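Beta-glucosidase (Chaetomella raphigera, PDB 6JXG) probably hydrolyses terminal, non-reducing beta-D-glucosyl residues with release of beta-D-glucose, as a secreted family 3 glycoside hydrolase of cellulose breakdown. Local coordinates at residues Q146-Q151 / S291-Q297; T207-E211 / A235-T239; Q357-N362 / C374-L379; A471-V477 / L495-A500. All coordinates share one frame; numbering follows the deposited sequence.

Interaction 1 of 4, residues Q146-Q151 / S291-Q297; sequences QDAGVQ and SWYFVGQ
Gly-149 and Val-295 bring two helix ends together, their CA atoms 5.8 Å apart, at the close of helices 131-147 and 278-294 in the TIM-barrel-like N-terminal domain of the family. Each helix finishes in a Schellman motif, with Gly-149 and Gly-296 at positive phi, a region that glycine enters readily. At Gly-149 a CB would also be jammed against the preceding carbonyl oxygen.

The carbonyl of Gly-149 is the main polar target. Gln-297 reaches it with an extended chain whose CG stands anti to the carbonyl carbon (chi1 -66°), and NE2 donates to Gly-149 O over 3.0 Å in a nearly straight bond (177°). The N-H meets a lone pair in the carbonyl plane, and the acceptor lies in the plane of the glutamine amide. NE2 also bonds to Asn-104 O, and the two carbonyls, Gly-149 O and Asn-104 O, together fix the rotation of the amide. A leucine at Gln-297 would probably leave Gly-149 O without this donor and break the link to Asn-104.

Val-295 supplies the apolar share: it points toward the other segment, and its two methyls serve different neighbours. CG2 lies 3.6 Å from Gln-151 CG, the two side chains crossing at about a right angle, and it also touches Gly-149 O. On the other branch, CG1 comes 4.2 Å from Gln-146 CD, whose amide is itself held by Ala-152, Asn-193 and Ala-195. One water completes the join, donating to Gly-149 O at 2.8 Å and to Val-295 O at 2.9 Å.

Interaction 2 of 4, residues T207-E211 / A235-T239; sequences TYACE and AQHTT
Ala-235 meets Cys-210 first: its CB packs 3.9 Å from Cys-210 SG, a small methyl suited to the flank of the disulfide with Cys-199. A water bridges the backbones here, accepting from Cys-210 N and donating to Ala-235 O. Gln-236 bonds through OE1 to Ser-242 OG, while its CG merely brushes Glu-211 OE2.

His-237 lays its ring flat on Tyr-208 in an offset stack, centroids 3.6 Å apart and planes 7° from parallel, with NE2 over the tyrosine face. Tyr-208 OH is bonded to Asp-167 O, which fixes the far end of that ring. The contact ties the loop after barrel strand 228-231 to the excursion carrying strand 207-208, within the family's N-terminal domain.

The backbone N of His-237 donates to Glu-211 OE2 at 2.7 Å, and Thr-238 N joins it at 2.8 Å; both come from the same face, well above the carboxylate plane. Glutamate suits this place because a bend at chi2 (-80°) turns both oxygens to the loop. Thr-238, the N-cap of helix 239-245, gives its OG1 proton to the syn lone pair of Glu-211 OE1, 2.5 Å away. An alanine in place of Glu-211 would probably leave the amides of His-237 and Thr-238 without the OE2 they share, and the Thr-238 hydroxyl without OE1.

Interaction 3 of 4, residues Q357-N362 / C374-L379; sequences QDAIDN and CDTGHL
The loop that follows strand 351-355 of the C-terminal domain folds back on itself here, and the returning arm 374-379 is pinned to the short 3-10 turn and its exit. Gln-357 reaches Gly-377 with OE1, which accepts from Gly-377 N at 2.7 Å in a nearly straight bond, the donor standing well above the amide's carbonyl plane. Gly-377 has to be glycine: besides its positive phi, a CB would clash with Asn-362 N. The bareness lets its CA pass 3.3 Å from Gln-357 O in a CA-H...O contact.

Asp-358 and His-378 carry the second set of bonds. With CG anti to the backbone N (chi1 -167°), the imidazole brings ND1 to Asp-358 O at 2.7 Å, and more weakly to OD1 of the same residue. OD1 also accepts from Leu-379 N, 3.1 Å away, while OD2 turns to Asn-482; the carboxylate is thus held from several directions. His-378 NE2 bonds to Ser-511, so both imidazole nitrogens are occupied. Ile-360 O takes His-378 N at 2.8 Å.

Two waters bridge Asn-362 to the backbone oxygens of Thr-376 and His-378. Closed further by the Cys-369 to Cys-374 disulfide, this is an irregular loop at the C-terminal end of a parallel strand in an alpha/beta sheet.

Interaction 4 of 4, residues A471-V477 / L495-A500; sequences ASASKNV and LSSVKA
Lys-499 bends at chi2 (-56°), its CG anti to the carbonyl carbon, and this fold of the chain carries its CE to within 3.0 Å of Lys-475 O; Val-477, with CG1 anti to its backbone N (chi1 -178°), sets that methyl 4.2 Å from Val-498 CG2. The lysine nitrogen turns back to its own turn, where NZ bonds to Ser-496 O, and a water that accepts from NZ donates to Lys-475 O. A long flexible chain suits this place, since its methylenes run beside Asn-476 while the ammonium stays with carbonyl and water partners.

Between the backbones, a parallel bridge pairs Val-477 with Val-498. Val-477 N donates to Ser-497 O at 2.9 Å, and its carbonyl oxygen accepts from Lys-499 N at 2.8 Å, so the central residue is gripped on both of its polar atoms. The two valines, beta-branched and apolar, put their side chains on the same face of the sheet, the one covered by helix 463-471.

Ser-497 is the third residue of the type I turn from Leu-495 to Val-498, and its small side chain fits against the helix end: OG lies 3.0 Å from Ala-471 O. Beside it, the methyl of Ala-471 packs against a leucine branch, CB to Leu-495 CD1 3.8 Å. Within 471-477, Ser-474 OG accepts from the backbone N two residues on, Asn-476 N, at 3.0 Å, an ST turn that shapes the entry to the strand.

Asn-476 also touches a mannose, near Thr-431. Strand 498-503 thus starts between 477-483 and antiparallel 335-339, with helix 463-471 packed on Val-477, Leu-495 and Val-498.

Overall arrangement
The four contacts fall into two pairs, one in each of the two large domains of the chain. Interaction 2 is nested inside the loop closed by interaction 1, both belonging to the N-terminal barrel-like domain, with centres 27 Å apart. Interactions 3 and 4 follow in series within the C-terminal domain, their centres 23 Å apart. They share one mixed sheet: interaction 3 lies in the loop after strand 351-355, and interaction 4 joins the starts of 477-483 and 498-503. Interactions 1 and 4 lie on opposite sides of the chain's centre, 53 Å between their centres. None of the four touches another, and even the nearest atoms of interactions 3 and 4 are about 12 Å apart.

Interaction 1 of 4, residues Q146-Q151 / S291-Q297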
loop_
_atom_site.group_PDB
_atom_site.type_symbol
_atom_site.label_atom_id
_atom_site.label_comp_id
_atom_site.label_asym_id
_atom_site.label_seq_id
_atom_site.Cartn_x
_atom_site.Cartn_y
_atom_site.Cartn_z
ATOM N N GLN A 146 13.933 0.913 7.099
ATOM C CA GLN A 146 15.225 0.299 7.391
ATOM C C GLN A 146 16.329 1.350 7.657
ATOM O O GLN A 146 17.224 1.104 8.481
ATOM C CB GLN A 146 15.600 -0.718 6.328
ATOM C CG GLN A 146 14.526 -1.807 6.233
ATOM C CD GLN A 146 14.900 -3.063 5.529
ATOM O OE1 GLN A 146 14.186 -4.080 5.646
ATOM N NE2 GLN A 146 15.940 -3.028 4.734
ATOM N N ASP A 147 16.211 2.526 7.069
ATOM C CA ASP A 147 17.102 3.618 7.468
ATOM C C ASP A 147 16.901 3.950 8.973
ATOM O O ASP A 147 17.867 4.314 9.604
ATOM C CB ASP A 147 16.871 4.896 6.621
ATOM C CG ASP A 147 17.464 4.836 5.242
ATOM O OD1 ASP A 147 18.216 3.897 4.900
ATOM O OD2 ASP A 147 17.179 5.808 4.477
ATOM N N ALA A 148 15.676 3.822 9.528
ATOM C CA ALA A 148 15.389 4.011 10.946
ATOM C C ALA A 148 15.863 2.904 11.803
ATOM O O ALA A 148 15.785 3.019 12.998
ATOM C CB ALA A 148 13.874 4.203 11.183
ATOM N N GLY A 149 16.215 1.766 11.217
ATOM C CA GLY A 149 16.831 0.678 11.929
ATOM C C GLY A 149 15.945 -0.554 12.193
ATOM O O GLY A 149 16.414 -1.520 12.842
ATOM N N VAL A 150 14.694 -0.550 11.677
ATOM C CA VAL A 150 13.834 -1.731 11.834
ATOM C C VAL A 150 13.985 -2.575 10.545
ATOM O O VAL A 150 14.374 -2.059 9.465
ATOM C CB VAL A 150 12.317 -1.369 12.065
ATOM C CG1 VAL A 150 11.663 -0.911 10.771
ATOM C CG2 VAL A 150 11.545 -2.555 12.575
ATOM N N GLN A 151 13.762 -3.879 10.656
ATOM C CA GLN A 151 13.660 -4.760 9.473
ATOM C C GLN A 151 12.227 -4.631 8.904
ATOM O O GLN A 151 11.244 -4.752 9.642
ATOM C CB GLN A 151 13.880 -6.218 9.874
ATOM C CG GLN A 151 15.262 -6.484 10.461
ATOM C CD GLN A 151 15.488 -7.921 10.930
ATOM O OE1 GLN A 151 15.844 -8.190 12.135
ATOM N NE2 GLN A 151 15.290 -8.855 10.036
ATOM N N SER A 291 19.801 -10.742 8.128
ATOM C CA SER A 291 18.894 -9.603 8.114
ATOM C C SER A 291 19.002 -8.749 9.389
ATOM O O SER A 291 19.000 -7.510 9.357
ATOM C CB SER A 291 17.474 -10.138 7.936
ATOM O OG SER A 291 17.269 -10.518 6.544
ATOM N N TRP A 292 19.142 -9.432 10.510
ATOM C CA TRP A 292 19.437 -8.815 11.822
ATOM C C TRP A 292 20.689 -7.946 11.804
ATOM O O TRP A 292 20.654 -6.745 12.180
ATOM C CB TRP A 292 19.534 -9.931 12.881
ATOM C CG TRP A 292 19.664 -9.505 14.317
ATOM C CD1 TRP A 292 18.758 -8.786 15.024
ATOM C CD2 TRP A 292 20.714 -9.839 15.236
ATOM N NE1 TRP A 292 19.185 -8.625 16.314
ATOM C CE2 TRP A 292 20.368 -9.283 16.470
ATOM C CE3 TRP A 292 21.862 -10.636 15.156
ATOM C CZ2 TRP A 292 21.128 -9.401 17.565
ATOM C CZ3 TRP A 292 22.636 -10.746 16.278
ATOM C CH2 TRP A 292 22.251 -10.127 17.470
ATOM N N TYR A 293 21.776 -8.547 11.332
ATOM C CA TYR A 293 23.046 -7.830 11.197
ATOM C C TYR A 293 22.968 -6.774 10.115
ATOM O O TYR A 293 23.529 -5.700 10.284
ATOM C CB TYR A 293 24.172 -8.770 10.840
ATOM C CG TYR A 293 24.634 -9.663 11.958
ATOM C CD1 TYR A 293 25.185 -9.107 13.095
ATOM C CD2 TYR A 293 24.561 -11.038 11.878
ATOM C CE1 TYR A 293 25.625 -9.871 14.124
ATOM C CE2 TYR A 293 25.029 -11.836 12.935
ATOM C CZ TYR A 293 25.567 -11.203 14.051
ATOM O OH TYR A 293 26.009 -11.905 15.166
ATOM N N PHE A 294 22.276 -7.077 9.002
ATOM C CA PHE A 294 22.184 -6.135 7.868
ATOM C C PHE A 294 21.639 -4.764 8.241
ATOM O O PHE A 294 22.217 -3.764 7.879
ATOM C CB PHE A 294 21.356 -6.725 6.701
ATOM C CG PHE A 294 21.302 -5.823 5.507
ATOM C CD1 PHE A 294 20.296 -4.879 5.370
ATOM C CD2 PHE A 294 22.300 -5.862 4.583
ATOM C CE1 PHE A 294 20.261 -3.982 4.297
ATOM C CE2 PHE A 294 22.254 -5.030 3.460
ATOM C CZ PHE A 294 21.210 -4.058 3.342
ATOM N N VAL A 295 20.570 -4.718 9.007
ATOM C CA VAL A 295 20.068 -3.451 9.517
ATOM C C VAL A 295 20.707 -2.969 10.836
ATOM O O VAL A 295 20.282 -1.944 11.324
ATOM C CB VAL A 295 18.520 -3.388 9.607
ATOM C CG1 VAL A 295 17.900 -3.969 8.345
ATOM C CG2 VAL A 295 17.979 -4.092 10.789
ATOM N N GLY A 296 21.700 -3.702 11.366
ATOM C CA GLY A 296 22.501 -3.291 12.535
ATOM C C GLY A 296 21.825 -3.458 13.880
ATOM O O GLY A 296 22.141 -2.719 14.831
ATOM N N GLN A 297 20.943 -4.425 14.024
ATOM C CA GLN A 297 20.225 -4.558 15.270
ATOM C C GLN A 297 21.019 -5.292 16.407
ATOM O O GLN A 297 20.519 -5.451 17.548
ATOM C CB GLN A 297 18.896 -5.263 15.088
ATOM C CG GLN A 297 17.932 -4.439 14.240
ATOM C CD GLN A 297 16.598 -5.066 14.077
ATOM O OE1 GLN A 297 16.385 -6.233 14.371
ATOM N NE2 GLN A 297 15.690 -4.292 13.566
HETATM O O HOH W 1 19.002 -1.226 13.827
#

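Interaction 2 of 4, residues T207-E211 / A235-T239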
loop_
_atom_site.group_PDB
_atom_site.type_symbol
_atom_site.label_atom_id
_atom_site.label_comp_id
_atom_site.label_asym_id
_atom_site.label_seq_id
_atom_site.Cartn_x
_atom_site.Cartn_y
_atom_site.Cartn_z
ATOM N N THR A 207 -0.700 -25.211 -4.595
ATOM C CA THR A 207 0.063 -25.506 -3.382
ATOM C C THR A 207 0.162 -24.247 -2.489
ATOM O O THR A 207 0.555 -23.140 -2.960
ATOM C CB THR A 207 1.491 -25.987 -3.755
ATOM O OG1 THR A 207 1.395 -27.207 -4.483
ATOM C CG2 THR A 207 2.349 -26.189 -2.521
ATOM N N TYR A 208 -0.169 -24.397 -1.217
ATOM C CA TYR A 208 -0.081 -23.273 -0.231
ATOM C C TYR A 208 1.242 -22.534 -0.407
ATOM O O TYR A 208 2.322 -23.166 -0.506
ATOM C CB TYR A 208 -0.192 -23.817 1.198
ATOM C CG TYR A 208 -1.605 -24.102 1.599
ATOM C CD1 TYR A 208 -2.054 -25.396 1.864
ATOM C CD2 TYR A 208 -2.525 -23.052 1.610
ATOM C CE1 TYR A 208 -3.400 -25.604 2.205
ATOM C CE2 TYR A 208 -3.852 -23.250 1.929
ATOM C CZ TYR A 208 -4.292 -24.529 2.197
ATOM O OH TYR A 208 -5.629 -24.663 2.562
ATOM N N ALA A 209 1.169 -21.207 -0.420
ATOM C CA ALA A 209 2.331 -20.358 -0.642
ATOM C C ALA A 209 3.501 -20.676 0.294
ATOM O O ALA A 209 4.656 -20.757 -0.142
ATOM C CB ALA A 209 1.922 -18.901 -0.547
ATOM N N CYS A 210 3.219 -20.944 1.569
ATOM C CA CYS A 210 4.292 -21.250 2.552
ATOM C C CYS A 210 4.830 -22.695 2.447
ATOM O O CYS A 210 5.809 -23.080 3.157
ATOM C CB CYS A 210 3.795 -20.901 3.965
ATOM S SG CYS A 210 3.533 -19.064 4.140
ATOM N N GLU A 211 4.269 -23.461 1.516
ATOM C CA GLU A 211 4.664 -24.849 1.203
ATOM C C GLU A 211 5.124 -25.011 -0.201
ATOM O O GLU A 211 5.361 -26.091 -0.676
ATOM C CB GLU A 211 3.461 -25.710 1.373
ATOM C CG GLU A 211 2.798 -25.675 2.731
ATOM C CD GLU A 211 3.480 -26.530 3.821
ATOM O OE1 GLU A 211 4.003 -27.667 3.542
ATOM O OE2 GLU A 211 3.514 -26.082 4.988
ATOM N N ALA A 235 0.095 -19.986 8.603
ATOM C CA ALA A 235 -0.017 -20.297 7.157
ATOM C C ALA A 235 0.903 -21.485 6.830
ATOM O O ALA A 235 0.926 -21.975 5.700
ATOM C CB ALA A 235 0.298 -19.078 6.270
ATOM N N GLN A 236 1.653 -21.998 7.834
ATOM C CA GLN A 236 2.492 -23.189 7.627
ATOM C C GLN A 236 1.545 -24.414 7.773
ATOM O O GLN A 236 0.701 -24.419 8.666
ATOM C CB GLN A 236 3.602 -23.307 8.677
ATOM C CG GLN A 236 4.424 -24.573 8.664
ATOM C CD GLN A 236 5.463 -24.613 9.782
ATOM O OE1 GLN A 236 6.649 -24.894 9.551
ATOM N NE2 GLN A 236 5.020 -24.333 10.979
ATOM N N HIS A 237 1.710 -25.426 6.933
ATOM C CA HIS A 237 0.837 -26.599 6.923
ATOM C C HIS A 237 1.542 -27.871 7.277
ATOM O O HIS A 237 0.897 -28.766 7.816
ATOM C CB HIS A 237 0.167 -26.810 5.540
ATOM C CG HIS A 237 -0.769 -25.711 5.235
ATOM N ND1 HIS A 237 -2.094 -25.762 5.577
ATOM C CD2 HIS A 237 -0.523 -24.436 4.853
ATOM C CE1 HIS A 237 -2.659 -24.592 5.323
ATOM N NE2 HIS A 237 -1.718 -23.768 4.899
ATOM N N THR A 238 2.797 -28.021 6.887
ATOM C CA THR A 238 3.554 -29.241 7.193
ATOM C C THR A 238 4.941 -28.938 7.716
ATOM O O THR A 238 5.498 -27.884 7.435
ATOM C CB THR A 238 3.707 -30.126 5.917
ATOM O OG1 THR A 238 4.680 -29.595 5.014
ATOM C CG2 THR A 238 2.375 -30.241 5.193
ATOM N N THR A 239 5.523 -29.884 8.430
ATOM C CA THR A 239 6.908 -29.754 8.857
ATOM C C THR A 239 7.882 -29.732 7.637
ATOM O O THR A 239 8.718 -28.816 7.438
ATOM C CB THR A 239 7.285 -30.931 9.790
ATOM O OG1 THR A 239 6.483 -30.899 10.941
ATOM C CG2 THR A 239 8.778 -30.874 10.185
HETATM O O HOH W 2 0.559 -20.931 2.993
#

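Interaction 3 of 4, residues Q357-N362 / C374-L379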
loop_
_atom_site.group_PDB
_atom_site.type_symbol
_atom_site.label_atom_id
_atom_site.label_comp_id
_atom_site.label_asym_id
_atom_site.label_seq_id
_atom_site.Cartn_x
_atom_site.Cartn_y
_atom_site.Cartn_z
ATOM N N GLN A 357 -22.494 10.878 9.693
ATOM C CA GLN A 357 -21.768 10.467 10.878
ATOM C C GLN A 357 -20.279 10.451 10.611
ATOM O O GLN A 357 -19.534 10.507 11.539
ATOM C CB GLN A 357 -22.206 9.077 11.374
ATOM C CG GLN A 357 -21.979 7.928 10.462
ATOM C CD GLN A 357 -22.101 6.618 11.175
ATOM O OE1 GLN A 357 -21.616 6.471 12.333
ATOM N NE2 GLN A 357 -22.786 5.697 10.566
ATOM N N ASP A 358 -19.877 10.349 9.338
ATOM C CA ASP A 358 -18.459 10.446 8.957
ATOM C C ASP A 358 -17.830 11.810 9.302
ATOM O O ASP A 358 -16.619 11.948 9.242
ATOM C CB ASP A 358 -18.304 10.044 7.439
ATOM C CG ASP A 358 -16.848 10.145 6.915
ATOM O OD1 ASP A 358 -16.012 9.417 7.467
ATOM O OD2 ASP A 358 -16.579 10.860 5.910
ATOM N N ALA A 359 -18.601 12.819 9.706
ATOM C CA ALA A 359 -18.068 14.111 10.014
ATOM C C ALA A 359 -17.450 14.215 11.403
ATOM O O ALA A 359 -16.706 15.176 11.655
ATOM C CB ALA A 359 -19.144 15.188 9.920
ATOM N N ILE A 360 -17.825 13.275 12.274
ATOM C CA ILE A 360 -17.460 13.289 13.703
ATOM C C ILE A 360 -16.818 12.002 14.142
ATOM O O ILE A 360 -17.010 10.969 13.520
ATOM C CB ILE A 360 -18.699 13.534 14.600
ATOM C CG1 ILE A 360 -19.739 12.427 14.370
ATOM C CG2 ILE A 360 -19.176 14.963 14.369
ATOM C CD1 ILE A 360 -20.895 12.466 15.329
ATOM N N ASP A 361 -16.017 12.083 15.197
ATOM C CA ASP A 361 -15.426 10.880 15.757
ATOM C C ASP A 361 -16.556 9.942 16.277
ATOM O O ASP A 361 -17.606 10.414 16.764
ATOM C CB ASP A 361 -14.505 11.218 16.901
ATOM C CG ASP A 361 -13.108 11.679 16.434
ATOM O OD1 ASP A 361 -12.796 11.535 15.252
ATOM O OD2 ASP A 361 -12.361 12.149 17.259
ATOM N N ASN A 362 -16.298 8.654 16.203
ATOM C CA ASN A 362 -17.189 7.619 16.692
ATOM C C ASN A 362 -17.574 7.977 18.107
ATOM O O ASN A 362 -16.683 8.132 18.925
ATOM C CB ASN A 362 -16.511 6.268 16.650
ATOM C CG ASN A 362 -17.432 5.140 17.131
ATOM O OD1 ASN A 362 -18.474 5.382 17.799
ATOM N ND2 ASN A 362 -17.109 3.930 16.756
ATOM N N CYS A 374 -15.508 -1.726 12.510
ATOM C CA CYS A 374 -16.789 -1.135 12.238
ATOM C C CYS A 374 -16.571 0.081 11.327
ATOM O O CYS A 374 -15.437 0.647 11.269
ATOM C CB CYS A 374 -17.442 -0.671 13.580
ATOM S SG CYS A 374 -16.673 0.745 14.394
ATOM N N ASP A 375 -17.673 0.590 10.742
ATOM C CA ASP A 375 -17.641 1.849 9.972
ATOM C C ASP A 375 -18.619 2.817 10.632
ATOM O O ASP A 375 -19.709 3.061 10.117
ATOM C CB ASP A 375 -18.016 1.579 8.521
ATOM C CG ASP A 375 -17.962 2.825 7.629
ATOM O OD1 ASP A 375 -17.320 3.791 8.001
ATOM O OD2 ASP A 375 -18.647 2.849 6.574
ATOM N N THR A 376 -18.242 3.298 11.790
ATOM C CA THR A 376 -19.092 4.121 12.650
ATOM C C THR A 376 -18.305 5.370 12.954
ATOM O O THR A 376 -17.116 5.307 13.310
ATOM C CB THR A 376 -19.425 3.382 13.955
ATOM O OG1 THR A 376 -20.140 2.210 13.607
ATOM C CG2 THR A 376 -20.341 4.227 14.825
ATOM N N GLY A 377 -18.932 6.523 12.837
ATOM C CA GLY A 377 -18.190 7.748 12.834
ATOM C C GLY A 377 -17.129 7.872 11.710
ATOM O O GLY A 377 -17.137 7.119 10.743
ATOM N N HIS A 378 -16.253 8.868 11.862
ATOM C CA HIS A 378 -15.210 9.168 10.909
ATOM C C HIS A 378 -14.325 7.994 10.597
ATOM O O HIS A 378 -13.829 7.349 11.490
ATOM C CB HIS A 378 -14.374 10.320 11.360
ATOM C CG HIS A 378 -13.521 10.834 10.265
ATOM N ND1 HIS A 378 -14.029 11.129 9.018
ATOM C CD2 HIS A 378 -12.186 11.031 10.192
ATOM C CE1 HIS A 378 -13.034 11.532 8.241
ATOM N NE2 HIS A 378 -11.911 11.463 8.924
ATOM N N LEU A 379 -14.195 7.695 9.309
ATOM C CA LEU A 379 -13.469 6.553 8.868
ATOM C C LEU A 379 -12.036 6.964 8.470
ATOM O O LEU A 379 -11.889 7.757 7.514
ATOM C CB LEU A 379 -14.155 5.891 7.663
ATOM C CG LEU A 379 -13.415 4.705 7.061
ATOM C CD1 LEU A 379 -13.449 3.524 8.031
ATOM C CD2 LEU A 379 -14.023 4.253 5.780
HETATM O O HOH W 3 -14.231 7.651 14.350
HETATM O O HOH W 4 -14.900 3.888 14.665
#

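Interaction 4 of 4, residues A471-V477 / L495-A500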
loop_
_atom_site.group_PDB
_atom_site.type_symbol
_atom_site.label_atom_id
_atom_site.label_comp_id
_atom_site.label_asym_id
_atom_site.label_seq_id
_atom_site.Cartn_x
_atom_site.Cartn_y
_atom_site.Cartn_z
ATOM N N ALA A 471 -29.050 16.717 -1.635
ATOM C CA ALA A 471 -29.206 17.343 -2.960
ATOM C C ALA A 471 -30.653 17.830 -3.224
ATOM O O ALA A 471 -30.858 18.816 -3.873
ATOM C CB ALA A 471 -28.787 16.356 -4.067
ATOM N N SER A 472 -31.605 17.151 -2.631
ATOM C CA SER A 472 -33.009 17.468 -2.764
ATOM C C SER A 472 -33.396 18.765 -2.056
ATOM O O SER A 472 -34.433 19.327 -2.392
ATOM C CB SER A 472 -33.890 16.279 -2.248
ATOM O OG SER A 472 -33.991 16.290 -0.807
ATOM N N ALA A 473 -32.579 19.267 -1.143
ATOM C CA ALA A 473 -32.936 20.416 -0.329
ATOM C C ALA A 473 -31.891 21.520 -0.360
ATOM O O ALA A 473 -31.973 22.474 0.399
ATOM C CB ALA A 473 -33.161 19.959 1.081
ATOM N N SER A 474 -30.872 21.359 -1.213
ATOM C CA SER A 474 -29.823 22.359 -1.354
ATOM C C SER A 474 -29.438 22.546 -2.824
ATOM O O SER A 474 -29.410 21.584 -3.574
ATOM C CB SER A 474 -28.554 21.972 -0.514
ATOM O OG SER A 474 -27.466 22.854 -0.745
ATOM N N LYS A 475 -29.051 23.781 -3.167
ATOM C CA LYS A 475 -28.521 24.114 -4.455
ATOM C C LYS A 475 -27.014 23.949 -4.512
ATOM O O LYS A 475 -26.437 24.071 -5.607
ATOM C CB LYS A 475 -28.729 25.587 -4.782
ATOM C CG LYS A 475 -30.124 26.106 -4.581
ATOM C CD LYS A 475 -30.941 25.796 -5.809
ATOM C CE LYS A 475 -32.362 26.265 -5.554
ATOM N NZ LYS A 475 -33.216 25.771 -6.655
ATOM N N ASN A 476 -26.359 23.754 -3.368
ATOM C CA ASN A 476 -24.881 23.795 -3.326
ATOM C C ASN A 476 -24.385 22.734 -2.385
ATOM O O ASN A 476 -24.269 22.986 -1.180
ATOM C CB ASN A 476 -24.310 25.146 -2.887
ATOM C CG ASN A 476 -24.583 26.236 -3.898
ATOM O OD1 ASN A 476 -23.968 26.295 -4.966
ATOM N ND2 ASN A 476 -25.565 27.052 -3.599
ATOM N N VAL A 477 -24.047 21.591 -2.957
ATOM C CA VAL A 477 -23.623 20.466 -2.171
ATOM C C VAL A 477 -22.196 20.091 -2.456
ATOM O O VAL A 477 -21.832 19.831 -3.604
ATOM C CB VAL A 477 -24.504 19.244 -2.468
ATOM C CG1 VAL A 477 -24.087 18.044 -1.595
ATOM C CG2 VAL A 477 -25.997 19.599 -2.263
ATOM N N LEU A 495 -26.716 14.209 -9.795
ATOM C CA LEU A 495 -27.371 15.249 -9.028
ATOM C C LEU A 495 -26.864 16.606 -9.370
ATOM O O LEU A 495 -25.702 16.908 -9.111
ATOM C CB LEU A 495 -27.201 15.000 -7.518
ATOM C CG LEU A 495 -27.773 13.658 -7.049
ATOM C CD1 LEU A 495 -27.191 13.302 -5.660
ATOM C CD2 LEU A 495 -29.308 13.699 -6.973
ATOM N N SER A 496 -27.718 17.459 -9.930
ATOM C CA SER A 496 -27.213 18.750 -10.384
ATOM C C SER A 496 -26.758 19.660 -9.238
ATOM O O SER A 496 -25.880 20.465 -9.415
ATOM C CB SER A 496 -28.259 19.447 -11.265
ATOM O OG SER A 496 -29.348 19.741 -10.405
ATOM N N SER A 497 -27.271 19.529 -8.032
ATOM C CA SER A 497 -26.788 20.361 -6.948
ATOM C C SER A 497 -25.400 19.964 -6.350
ATOM O O SER A 497 -24.823 20.726 -5.591
ATOM C CB SER A 497 -27.831 20.449 -5.792
ATOM O OG SER A 497 -28.474 19.222 -5.615
ATOM N N VAL A 498 -24.879 18.817 -6.730
ATOM C CA VAL A 498 -23.522 18.382 -6.257
ATOM C C VAL A 498 -22.493 19.145 -7.081
ATOM O O VAL A 498 -22.357 18.948 -8.331
ATOM C CB VAL A 498 -23.325 16.885 -6.372
ATOM C CG1 VAL A 498 -21.845 16.493 -6.081
ATOM C CG2 VAL A 498 -24.246 16.151 -5.390
ATOM N N LYS A 499 -21.883 20.097 -6.414
ATOM C CA LYS A 499 -20.975 21.033 -7.054
ATOM C C LYS A 499 -19.516 20.608 -6.910
ATOM O O LYS A 499 -18.706 21.043 -7.714
ATOM C CB LYS A 499 -21.105 22.443 -6.456
ATOM C CG LYS A 499 -22.539 23.013 -6.461
ATOM C CD LYS A 499 -23.132 23.022 -7.860
ATOM C CE LYS A 499 -24.468 23.743 -7.891
ATOM N NZ LYS A 499 -25.078 23.371 -9.165
ATOM N N ALA A 500 -19.182 19.793 -5.900
ATOM C CA ALA A 500 -17.781 19.302 -5.729
ATOM C C ALA A 500 -17.774 17.946 -5.045
ATOM O O ALA A 500 -18.645 17.643 -4.207
ATOM C CB ALA A 500 -16.926 20.315 -5.013
HETATM O O HOH W 5 -27.804 24.078 -8.211
#